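Endo-1,4-beta-mannanase (Eisenia fetida, PDB 5Y6T) hydrolyses internal beta-1,4 linkages of mannan polysaccharides, probably by the retaining mechanism of glycoside hydrolase family 5. Local coordinates at residues A[30-35]-A[48-53]; A[97-102]-A[151-156]; A[213-218]-A[222-227]. All coordinates share one frame; numbering follows the deposited sequence.

Contacts 1, 2 and 3 follow one another along the chain, each closing before the next opens, and run round one wall of a (beta/alpha)8 barrel. Helix 42-60 carries half of contact 1, the residues following helix 135-152 pack on helix 95-108 in contact 2, and helix 201-218 returns to strand 223-228 in contact 3. Neighbouring centres lie 16 Å (1 to 2) and 15 Å (2 to 3) apart, and both pairs touch: Leu51 O is 3.6 Å from Phe102 CE1, and Ser151 N is 4.0 Å from Ala218 CB. Contacts 1 and 3 stay separate, nearest atoms about 12 Å apart. Together they tie successive barrel helices to each other, a loop and the sheet.

Contact 1. Residues A[30-35]-A[48-53]; sequences AWQNYG and GNALED
Gln32 lays the flat face of its side-chain amide over the methyl of Ala50, joining the loop after strand 20-28, the first strand of the (beta/alpha)8 barrel, to helix 42-60. Gln32 CD stands almost directly above Ala50 CB at 3.6 Å, while Gln32 NE2 and OE1 are 3.8 and 3.9 Å from that same carbon, so the methyl sits under the whole amide rather than at one edge. With Gln32 CG swung anti to the backbone N (chi1 177°) and the chain bent at chi2 (63°), the amide folds down across the helix. Nearer the backbone, Gln32 CB meets Leu51 CD2 at 3.9 Å, so two successive helix residues receive one side chain.

The polar end is fixed from the next turn of the helix, where the hydroxyl of Tyr54 hydrogen-bonds Gln32 OE1. An alanine in place of Gln32 is likely to leave the Ala50 methyl uncovered and the Tyr54 hydroxyl without this acceptor. Behind this layer, the carboxylate of Asp37 holds the loop backbone, with one oxygen bonded to the N-H of Gln32 and the other to that of Asn33. Leu51 also packs on Asp37, and reaches Ile68 of strand 65-72.

The loop lies at the C-terminal end of its strand, the side of the barrel where family 5 enzymes have their active sites. It begins with a cis peptide bond before Ala30. Further along, Tyr34 turns a ring edge to the indole of Trp31, with Tyr34 CD1 lying 3.5 Å above the indole plane of Trp31 and toward the rim.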
loop_
_atom_site.group_PDB
_atom_site.type_symbol
_atom_site.label_atom_id
_atom_site.label_comp_id
_atom_site.label_asym_id
_atom_site.label_seq_id
_atom_site.Cartn_x
_atom_site.Cartn_y
_atom_site.Cartn_z
ATOM N N ALA A 30 -11.000 -0.819 -1.434
ATOM C CA ALA A 30 -9.783 -1.647 -1.281
ATOM C C ALA A 30 -10.055 -3.154 -1.459
ATOM O O ALA A 30 -9.136 -3.971 -1.549
ATOM C CB ALA A 30 -9.131 -1.396 0.032
ATOM N N TRP A 31 -11.322 -3.495 -1.574
ATOM C CA TRP A 31 -11.806 -4.840 -1.788
ATOM C C TRP A 31 -13.216 -4.795 -2.336
ATOM O O TRP A 31 -13.824 -3.763 -2.358
ATOM C CB TRP A 31 -11.857 -5.683 -0.522
ATOM C CG TRP A 31 -12.720 -5.065 0.584
ATOM C CD1 TRP A 31 -14.076 -5.130 0.714
ATOM C CD2 TRP A 31 -12.254 -4.214 1.614
ATOM N NE1 TRP A 31 -14.469 -4.410 1.821
ATOM C CE2 TRP A 31 -13.372 -3.820 2.385
ATOM C CE3 TRP A 31 -10.985 -3.709 1.953
ATOM C CZ2 TRP A 31 -13.249 -3.004 3.552
ATOM C CZ3 TRP A 31 -10.871 -2.896 3.098
ATOM C CH2 TRP A 31 -11.986 -2.515 3.846
ATOM N N GLN A 32 -13.670 -5.941 -2.827
ATOM C CA GLN A 32 -15.119 -6.158 -3.110
ATOM C C GLN A 32 -15.661 -7.075 -2.028
ATOM O O GLN A 32 -16.534 -6.677 -1.233
ATOM C CB GLN A 32 -15.310 -6.749 -4.499
ATOM C CG GLN A 32 -16.752 -7.085 -4.904
ATOM C CD GLN A 32 -17.662 -5.874 -4.976
ATOM O OE1 GLN A 32 -17.225 -4.733 -5.063
ATOM N NE2 GLN A 32 -18.955 -6.131 -4.905
ATOM N N ASN A 33 -15.160 -8.304 -1.995
ATOM C CA ASN A 33 -15.406 -9.187 -0.869
ATOM C C ASN A 33 -14.114 -9.278 -0.030
ATOM O O ASN A 33 -13.198 -9.981 -0.427
ATOM C CB ASN A 33 -15.787 -10.561 -1.364
ATOM C CG ASN A 33 -17.165 -10.581 -2.041
ATOM O OD1 ASN A 33 -17.891 -9.570 -2.029
ATOM N ND2 ASN A 33 -17.490 -11.713 -2.691
ATOM N N TYR A 34 -14.064 -8.561 1.094
ATOM C CA TYR A 34 -12.839 -8.446 1.871
ATOM C C TYR A 34 -12.131 -9.761 2.141
ATOM O O TYR A 34 -12.706 -10.700 2.738
ATOM C CB TYR A 34 -13.203 -7.774 3.192
ATOM C CG TYR A 34 -12.098 -7.623 4.166
ATOM C CD1 TYR A 34 -11.277 -6.478 4.180
ATOM C CD2 TYR A 34 -11.919 -8.549 5.154
ATOM C CE1 TYR A 34 -10.281 -6.349 5.153
ATOM C CE2 TYR A 34 -10.928 -8.403 6.116
ATOM C CZ TYR A 34 -10.135 -7.293 6.109
ATOM O OH TYR A 34 -9.145 -7.181 7.091
ATOM N N GLY A 35 -10.861 -9.841 1.736
ATOM C CA GLY A 35 -9.997 -10.981 1.923
ATOM C C GLY A 35 -10.379 -12.173 1.074
ATOM O O GLY A 35 -9.708 -13.177 1.130
ATOM N N GLY A 48 -14.867 -11.041 -9.971
ATOM C CA GLY A 48 -14.108 -10.471 -11.103
ATOM C C GLY A 48 -14.847 -9.382 -11.874
ATOM O O GLY A 48 -14.306 -8.347 -12.182
ATOM N N ASN A 49 -16.131 -9.560 -12.139
ATOM C CA ASN A 49 -16.830 -8.511 -12.839
ATOM C C ASN A 49 -16.940 -7.163 -12.064
ATOM O O ASN A 49 -16.734 -6.063 -12.641
ATOM C CB ASN A 49 -18.251 -8.994 -13.256
ATOM C CG ASN A 49 -18.224 -10.024 -14.370
ATOM O OD1 ASN A 49 -17.385 -9.995 -15.304
ATOM N ND2 ASN A 49 -19.150 -10.951 -14.286
ATOM N N ALA A 50 -17.217 -7.237 -10.773
ATOM C CA ALA A 50 -17.241 -6.059 -9.938
ATOM C C ALA A 50 -15.852 -5.395 -9.914
ATOM O O ALA A 50 -15.774 -4.222 -10.063
ATOM C CB ALA A 50 -17.724 -6.390 -8.527
ATOM N N LEU A 51 -14.801 -6.179 -9.809
ATOM C CA LEU A 51 -13.418 -5.677 -9.690
ATOM C C LEU A 51 -12.997 -5.009 -10.994
ATOM O O LEU A 51 -12.423 -3.920 -11.001
ATOM C CB LEU A 51 -12.462 -6.760 -9.263
ATOM C CG LEU A 51 -12.619 -7.239 -7.781
ATOM C CD1 LEU A 51 -11.907 -8.540 -7.463
ATOM C CD2 LEU A 51 -12.209 -6.194 -6.781
ATOM N N GLU A 52 -13.330 -5.624 -12.114
ATOM C CA GLU A 52 -12.995 -5.039 -13.408
ATOM C C GLU A 52 -13.774 -3.764 -13.692
ATOM O O GLU A 52 -13.234 -2.874 -14.301
ATOM C CB GLU A 52 -13.172 -6.084 -14.521
ATOM C CG GLU A 52 -12.224 -7.264 -14.327
ATOM C CD GLU A 52 -12.392 -8.445 -15.321
ATOM O OE1 GLU A 52 -13.196 -8.341 -16.267
ATOM O OE2 GLU A 52 -11.661 -9.456 -15.171
ATOM N N ASP A 53 -15.030 -3.694 -13.241
ATOM C CA ASP A 53 -15.829 -2.521 -13.340
ATOM C C ASP A 53 -15.146 -1.381 -12.541
ATOM O O ASP A 53 -15.163 -0.240 -12.993
ATOM C CB ASP A 53 -17.252 -2.816 -12.848
ATOM C CG ASP A 53 -18.207 -1.667 -13.019
ATOM O OD1 ASP A 53 -18.431 -1.234 -14.147
ATOM O OD2 ASP A 53 -18.687 -1.178 -12.000
#

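Contact 2. Residues A[97-102]-A[151-156]; sequences SDLAQF and SALSGK
Leu153 and Leu99 cross at about a right angle where the segment following helix 135-152 packs on helix 95-108, on the outside of the (beta/alpha)8 barrel. Leu153 drives its branched end at the helix and divides it between two residues. Its CD1 lies 4.0 Å from Leu99 CB and also comes up to Leu99 CD1, while its CD2 sits 3.9 Å from Ala100 CB. The fork thus straddles adjacent positions of one helix, with a methyl for each. Leu153 CG is turned anti to its own carbonyl carbon (chi1 -60°), which aims the fork at the facing helix.

Ala100 has a second neighbour in Lys156, whose aliphatic part comes alongside: Lys156 CE is 3.9 Å from Ala100 CB. The small methyl is therefore covered by a leucine branch and a lysine methylene. A bend at chi2 (-67°) lays the far end of the lysine along the flank of the helix, and beyond the methylene its ammonium forms a salt bridge with Asp104, one turn further along helix 95-108. One lysine thus serves both an apolar and a charged neighbour on the same helix.

Leu153 and Lys156 are the first and last residues of a type I turn, closed by Lys156 N to Leu153 O at 3.1 Å. Just before it, the carbonyl of Ser151 accepts from both the N-H and the hydroxyl of Ser154. The hydroxyl bond is the shorter, with Ser154 OG 2.7 Å from Ser151 O and tilted 18° from the carbonyl plane.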
loop_
_atom_site.group_PDB
_atom_site.type_symbol
_atom_site.label_atom_id
_atom_site.label_comp_id
_atom_site.label_asym_id
_atom_site.label_seq_id
_atom_site.Cartn_x
_atom_site.Cartn_y
_atom_site.Cartn_z
ATOM N N SER A 97 -3.576 -16.499 -11.330
ATOM C CA SER A 97 -4.366 -16.304 -12.515
ATOM C C SER A 97 -5.462 -15.265 -12.318
ATOM O O SER A 97 -5.805 -14.522 -13.237
ATOM C CB SER A 97 -4.920 -17.665 -13.069
ATOM O OG SER A 97 -5.668 -18.385 -12.160
ATOM N N ASP A 98 -6.037 -15.202 -11.116
ATOM C CA ASP A 98 -7.059 -14.219 -10.826
ATOM C C ASP A 98 -6.454 -12.813 -10.929
ATOM O O ASP A 98 -6.988 -11.941 -11.576
ATOM C CB ASP A 98 -7.677 -14.401 -9.439
ATOM C CG ASP A 98 -8.441 -15.717 -9.269
ATOM O OD1 ASP A 98 -8.809 -16.287 -10.309
ATOM O OD2 ASP A 98 -8.685 -16.140 -8.092
ATOM N N LEU A 99 -5.331 -12.596 -10.231
ATOM C CA LEU A 99 -4.667 -11.309 -10.324
ATOM C C LEU A 99 -4.205 -10.972 -11.765
ATOM O O LEU A 99 -4.197 -9.815 -12.165
ATOM C CB LEU A 99 -3.462 -11.267 -9.399
ATOM C CG LEU A 99 -3.774 -11.120 -7.939
ATOM C CD1 LEU A 99 -2.614 -11.568 -7.079
ATOM C CD2 LEU A 99 -4.184 -9.675 -7.627
ATOM N N ALA A 100 -3.743 -11.999 -12.485
ATOM C CA ALA A 100 -3.383 -11.884 -13.895
ATOM C C ALA A 100 -4.515 -11.294 -14.698
ATOM O O ALA A 100 -4.270 -10.417 -15.467
ATOM C CB ALA A 100 -2.816 -13.212 -14.507
ATOM N N GLN A 101 -5.711 -11.841 -14.559
ATOM C CA GLN A 101 -6.901 -11.368 -15.283
ATOM C C GLN A 101 -7.143 -9.885 -14.929
ATOM O O GLN A 101 -7.349 -9.030 -15.803
ATOM C CB GLN A 101 -8.117 -12.169 -14.885
ATOM C CG GLN A 101 -8.233 -13.597 -15.409
ATOM C CD GLN A 101 -9.618 -14.167 -15.119
ATOM O OE1 GLN A 101 -10.629 -13.636 -15.592
ATOM N NE2 GLN A 101 -9.677 -15.132 -14.190
ATOM N N PHE A 102 -7.022 -9.588 -13.642
ATOM C CA PHE A 102 -7.288 -8.217 -13.136
ATOM C C PHE A 102 -6.259 -7.235 -13.749
ATOM O O PHE A 102 -6.611 -6.205 -14.308
ATOM C CB PHE A 102 -7.208 -8.238 -11.616
ATOM C CG PHE A 102 -7.533 -6.918 -10.967
ATOM C CD1 PHE A 102 -8.848 -6.477 -10.921
ATOM C CD2 PHE A 102 -6.567 -6.228 -10.281
ATOM C CE1 PHE A 102 -9.185 -5.305 -10.300
ATOM C CE2 PHE A 102 -6.890 -5.065 -9.620
ATOM C CZ PHE A 102 -8.206 -4.603 -9.596
ATOM N N SER A 151 6.877 -13.799 -9.246
ATOM C CA SER A 151 7.625 -14.153 -10.488
ATOM C C SER A 151 6.699 -14.276 -11.701
ATOM O O SER A 151 6.927 -13.795 -12.778
ATOM C CB SER A 151 8.376 -15.502 -10.241
ATOM O OG SER A 151 9.074 -15.878 -11.455
ATOM N N ALA A 152 5.595 -14.988 -11.529
ATOM C CA ALA A 152 4.693 -15.228 -12.615
ATOM C C ALA A 152 4.103 -13.895 -13.083
ATOM O O ALA A 152 3.759 -13.798 -14.245
ATOM C CB ALA A 152 3.564 -16.158 -12.168
ATOM N N LEU A 153 3.855 -12.954 -12.153
ATOM C CA LEU A 153 3.244 -11.663 -12.507
ATOM C C LEU A 153 4.206 -10.570 -12.950
ATOM O O LEU A 153 3.830 -9.390 -13.141
ATOM C CB LEU A 153 2.316 -11.163 -11.351
ATOM C CG LEU A 153 1.198 -12.128 -11.069
ATOM C CD1 LEU A 153 0.479 -11.572 -9.844
ATOM C CD2 LEU A 153 0.230 -12.247 -12.217
ATOM N N SER A 154 5.490 -10.935 -13.011
ATOM C CA SER A 154 6.602 -9.968 -13.212
ATOM C C SER A 154 6.667 -9.343 -14.567
ATOM O O SER A 154 7.455 -8.453 -14.770
ATOM C CB SER A 154 7.959 -10.658 -12.941
ATOM O OG SER A 154 8.245 -11.676 -13.897
ATOM N N GLY A 155 5.850 -9.838 -15.493
ATOM C CA GLY A 155 5.766 -9.221 -16.804
ATOM C C GLY A 155 4.537 -8.380 -17.072
ATOM O O GLY A 155 4.434 -7.731 -18.104
ATOM N N LYS A 156 3.663 -8.253 -16.072
ATOM C CA LYS A 156 2.413 -7.538 -16.261
ATOM C C LYS A 156 2.727 -6.028 -16.161
ATOM O O LYS A 156 3.122 -5.499 -15.128
ATOM C CB LYS A 156 1.407 -7.941 -15.203
ATOM C CG LYS A 156 1.012 -9.391 -15.243
ATOM C CD LYS A 156 0.243 -9.713 -16.477
ATOM C CE LYS A 156 -0.126 -11.186 -16.493
ATOM N NZ LYS A 156 -0.823 -11.545 -17.773
#

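Contact 3. Residues A[213-218]-A[222-227]; sequences AAIKRA and VIVTLG
Lys216 reaches from helix 201-218 across Val222 and Val224. CB leaves the helix with CG anti to the carbonyl carbon (chi1 -74°), and CG and CD carry the chain on fully extended. CE is the first atom to meet the facing segment, 3.9 Å from the backbone O of Val222 and equally far from Val224 CG2. NZ stays on the helix side of the strand, where it is hydrogen-bonded to Val259 O and salt-bridged to Asp261. The Asp261 OD2 that takes this charge also accepts the backbone N-H of Val224, so lysine and strand are tied to one carboxylate oxygen.

Beneath the lysine, Ile215 points at the strand and sets a single methyl, CG2, against both valines. Ile215 CG2 touches Val222 CG1 at 3.7 Å and Val224 CG2 at 3.8 Å. The isoleucine is also packed on Leu146 and Val150 of helix 135-152 and on Trp162 of strand 159-163, which closes a buried apolar layer. A short loop thus turns helix 201-218 back into strand 223-228, the closing half of a beta-alpha-beta crossover from strand 159-163 in the (beta/alpha)8 barrel.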
loop_
_atom_site.group_PDB
_atom_site.type_symbol
_atom_site.label_atom_id
_atom_site.label_comp_id
_atom_site.label_asym_id
_atom_site.label_seq_id
_atom_site.Cartn_x
_atom_site.Cartn_y
_atom_site.Cartn_z
ATOM N N ALA A 213 12.366 -8.169 0.323
ATOM C CA ALA A 213 13.557 -8.707 -0.301
ATOM C C ALA A 213 13.105 -9.831 -1.266
ATOM O O ALA A 213 13.562 -9.923 -2.433
ATOM C CB ALA A 213 14.471 -9.297 0.758
ATOM N N ALA A 214 12.208 -10.717 -0.769
ATOM C CA ALA A 214 11.773 -11.841 -1.570
ATOM C C ALA A 214 11.061 -11.369 -2.833
ATOM O O ALA A 214 11.333 -11.918 -3.913
ATOM C CB ALA A 214 10.845 -12.789 -0.796
ATOM N N ILE A 215 10.168 -10.355 -2.729
ATOM C CA ILE A 215 9.529 -9.777 -3.930
ATOM C C ILE A 215 10.599 -9.274 -4.976
ATOM O O ILE A 215 10.478 -9.525 -6.171
ATOM C CB ILE A 215 8.552 -8.643 -3.519
ATOM C CG1 ILE A 215 7.356 -9.260 -2.785
ATOM C CG2 ILE A 215 8.215 -7.804 -4.707
ATOM C CD1 ILE A 215 6.636 -8.145 -1.959
ATOM N N LYS A 216 11.632 -8.627 -4.472
ATOM C CA LYS A 216 12.627 -8.020 -5.358
ATOM C C LYS A 216 13.558 -9.075 -5.966
ATOM O O LYS A 216 14.095 -8.871 -7.035
ATOM C CB LYS A 216 13.356 -6.931 -4.571
ATOM C CG LYS A 216 12.428 -5.735 -4.426
ATOM C CD LYS A 216 13.117 -4.554 -3.887
ATOM C CE LYS A 216 12.223 -3.381 -3.979
ATOM N NZ LYS A 216 12.984 -2.168 -3.618
ATOM N N ARG A 217 13.804 -10.159 -5.278
ATOM C CA ARG A 217 14.489 -11.300 -5.924
ATOM C C ARG A 217 13.657 -11.914 -6.980
ATOM O O ARG A 217 14.195 -12.296 -8.034
ATOM C CB ARG A 217 14.899 -12.342 -4.877
ATOM C CG ARG A 217 15.967 -11.840 -3.966
ATOM C CD ARG A 217 16.697 -12.965 -3.219
ATOM N NE ARG A 217 17.780 -12.331 -2.523
ATOM C CZ ARG A 217 17.681 -11.807 -1.305
ATOM N NH1 ARG A 217 16.576 -11.926 -0.634
ATOM N NH2 ARG A 217 18.715 -11.170 -0.777
ATOM N N ALA A 218 12.344 -12.049 -6.745
ATOM C CA ALA A 218 11.446 -12.699 -7.711
ATOM C C ALA A 218 11.181 -11.796 -8.898
ATOM O O ALA A 218 10.935 -12.290 -10.004
ATOM C CB ALA A 218 10.157 -13.072 -7.021
ATOM N N VAL A 222 10.339 -4.549 -9.914
ATOM C CA VAL A 222 9.107 -4.027 -9.368
ATOM C C VAL A 222 9.363 -3.134 -8.195
ATOM O O VAL A 222 10.300 -3.350 -7.394
ATOM C CB VAL A 222 8.087 -5.135 -9.022
ATOM C CG1 VAL A 222 8.539 -5.900 -7.809
ATOM C CG2 VAL A 222 6.719 -4.578 -8.847
ATOM N N ILE A 223 8.535 -2.125 -8.037
ATOM C CA ILE A 223 8.648 -1.322 -6.825
ATOM C C ILE A 223 7.761 -1.847 -5.665
ATOM O O ILE A 223 6.764 -2.551 -5.860
ATOM C CB ILE A 223 8.392 0.154 -7.110
ATOM C CG1 ILE A 223 6.959 0.357 -7.141
ATOM C CG2 ILE A 223 9.060 0.627 -8.380
ATOM C CD1 ILE A 223 6.503 0.798 -5.813
ATOM N N VAL A 224 8.163 -1.532 -4.452
ATOM C CA VAL A 224 7.454 -1.934 -3.251
ATOM C C VAL A 224 7.213 -0.663 -2.424
ATOM O O VAL A 224 8.022 0.274 -2.392
ATOM C CB VAL A 224 8.240 -2.996 -2.479
ATOM C CG1 VAL A 224 7.580 -3.318 -1.156
ATOM C CG2 VAL A 224 8.424 -4.229 -3.378
ATOM N N THR A 225 6.052 -0.627 -1.788
ATOM C CA THR A 225 5.726 0.463 -0.865
ATOM C C THR A 225 5.238 -0.180 0.471
ATOM O O THR A 225 5.192 -1.413 0.620
ATOM C CB THR A 225 4.745 1.475 -1.511
ATOM O OG1 THR A 225 4.567 2.624 -0.620
ATOM C CG2 THR A 225 3.382 0.825 -1.934
ATOM N N LEU A 226 4.845 0.691 1.404
ATOM C CA LEU A 226 4.384 0.318 2.733
ATOM C C LEU A 226 3.579 1.520 3.241
ATOM O O LEU A 226 4.088 2.632 3.341
ATOM C CB LEU A 226 5.662 0.056 3.616
ATOM C CG LEU A 226 5.391 -0.459 5.040
ATOM C CD1 LEU A 226 4.661 0.443 5.997
ATOM C CD2 LEU A 226 4.743 -1.819 5.010
ATOM N N GLY A 227 2.285 1.338 3.475
ATOM C CA GLY A 227 1.353 2.374 3.819
ATOM C C GLY A 227 1.227 2.512 5.337
ATOM O O GLY A 227 0.534 1.715 5.986
#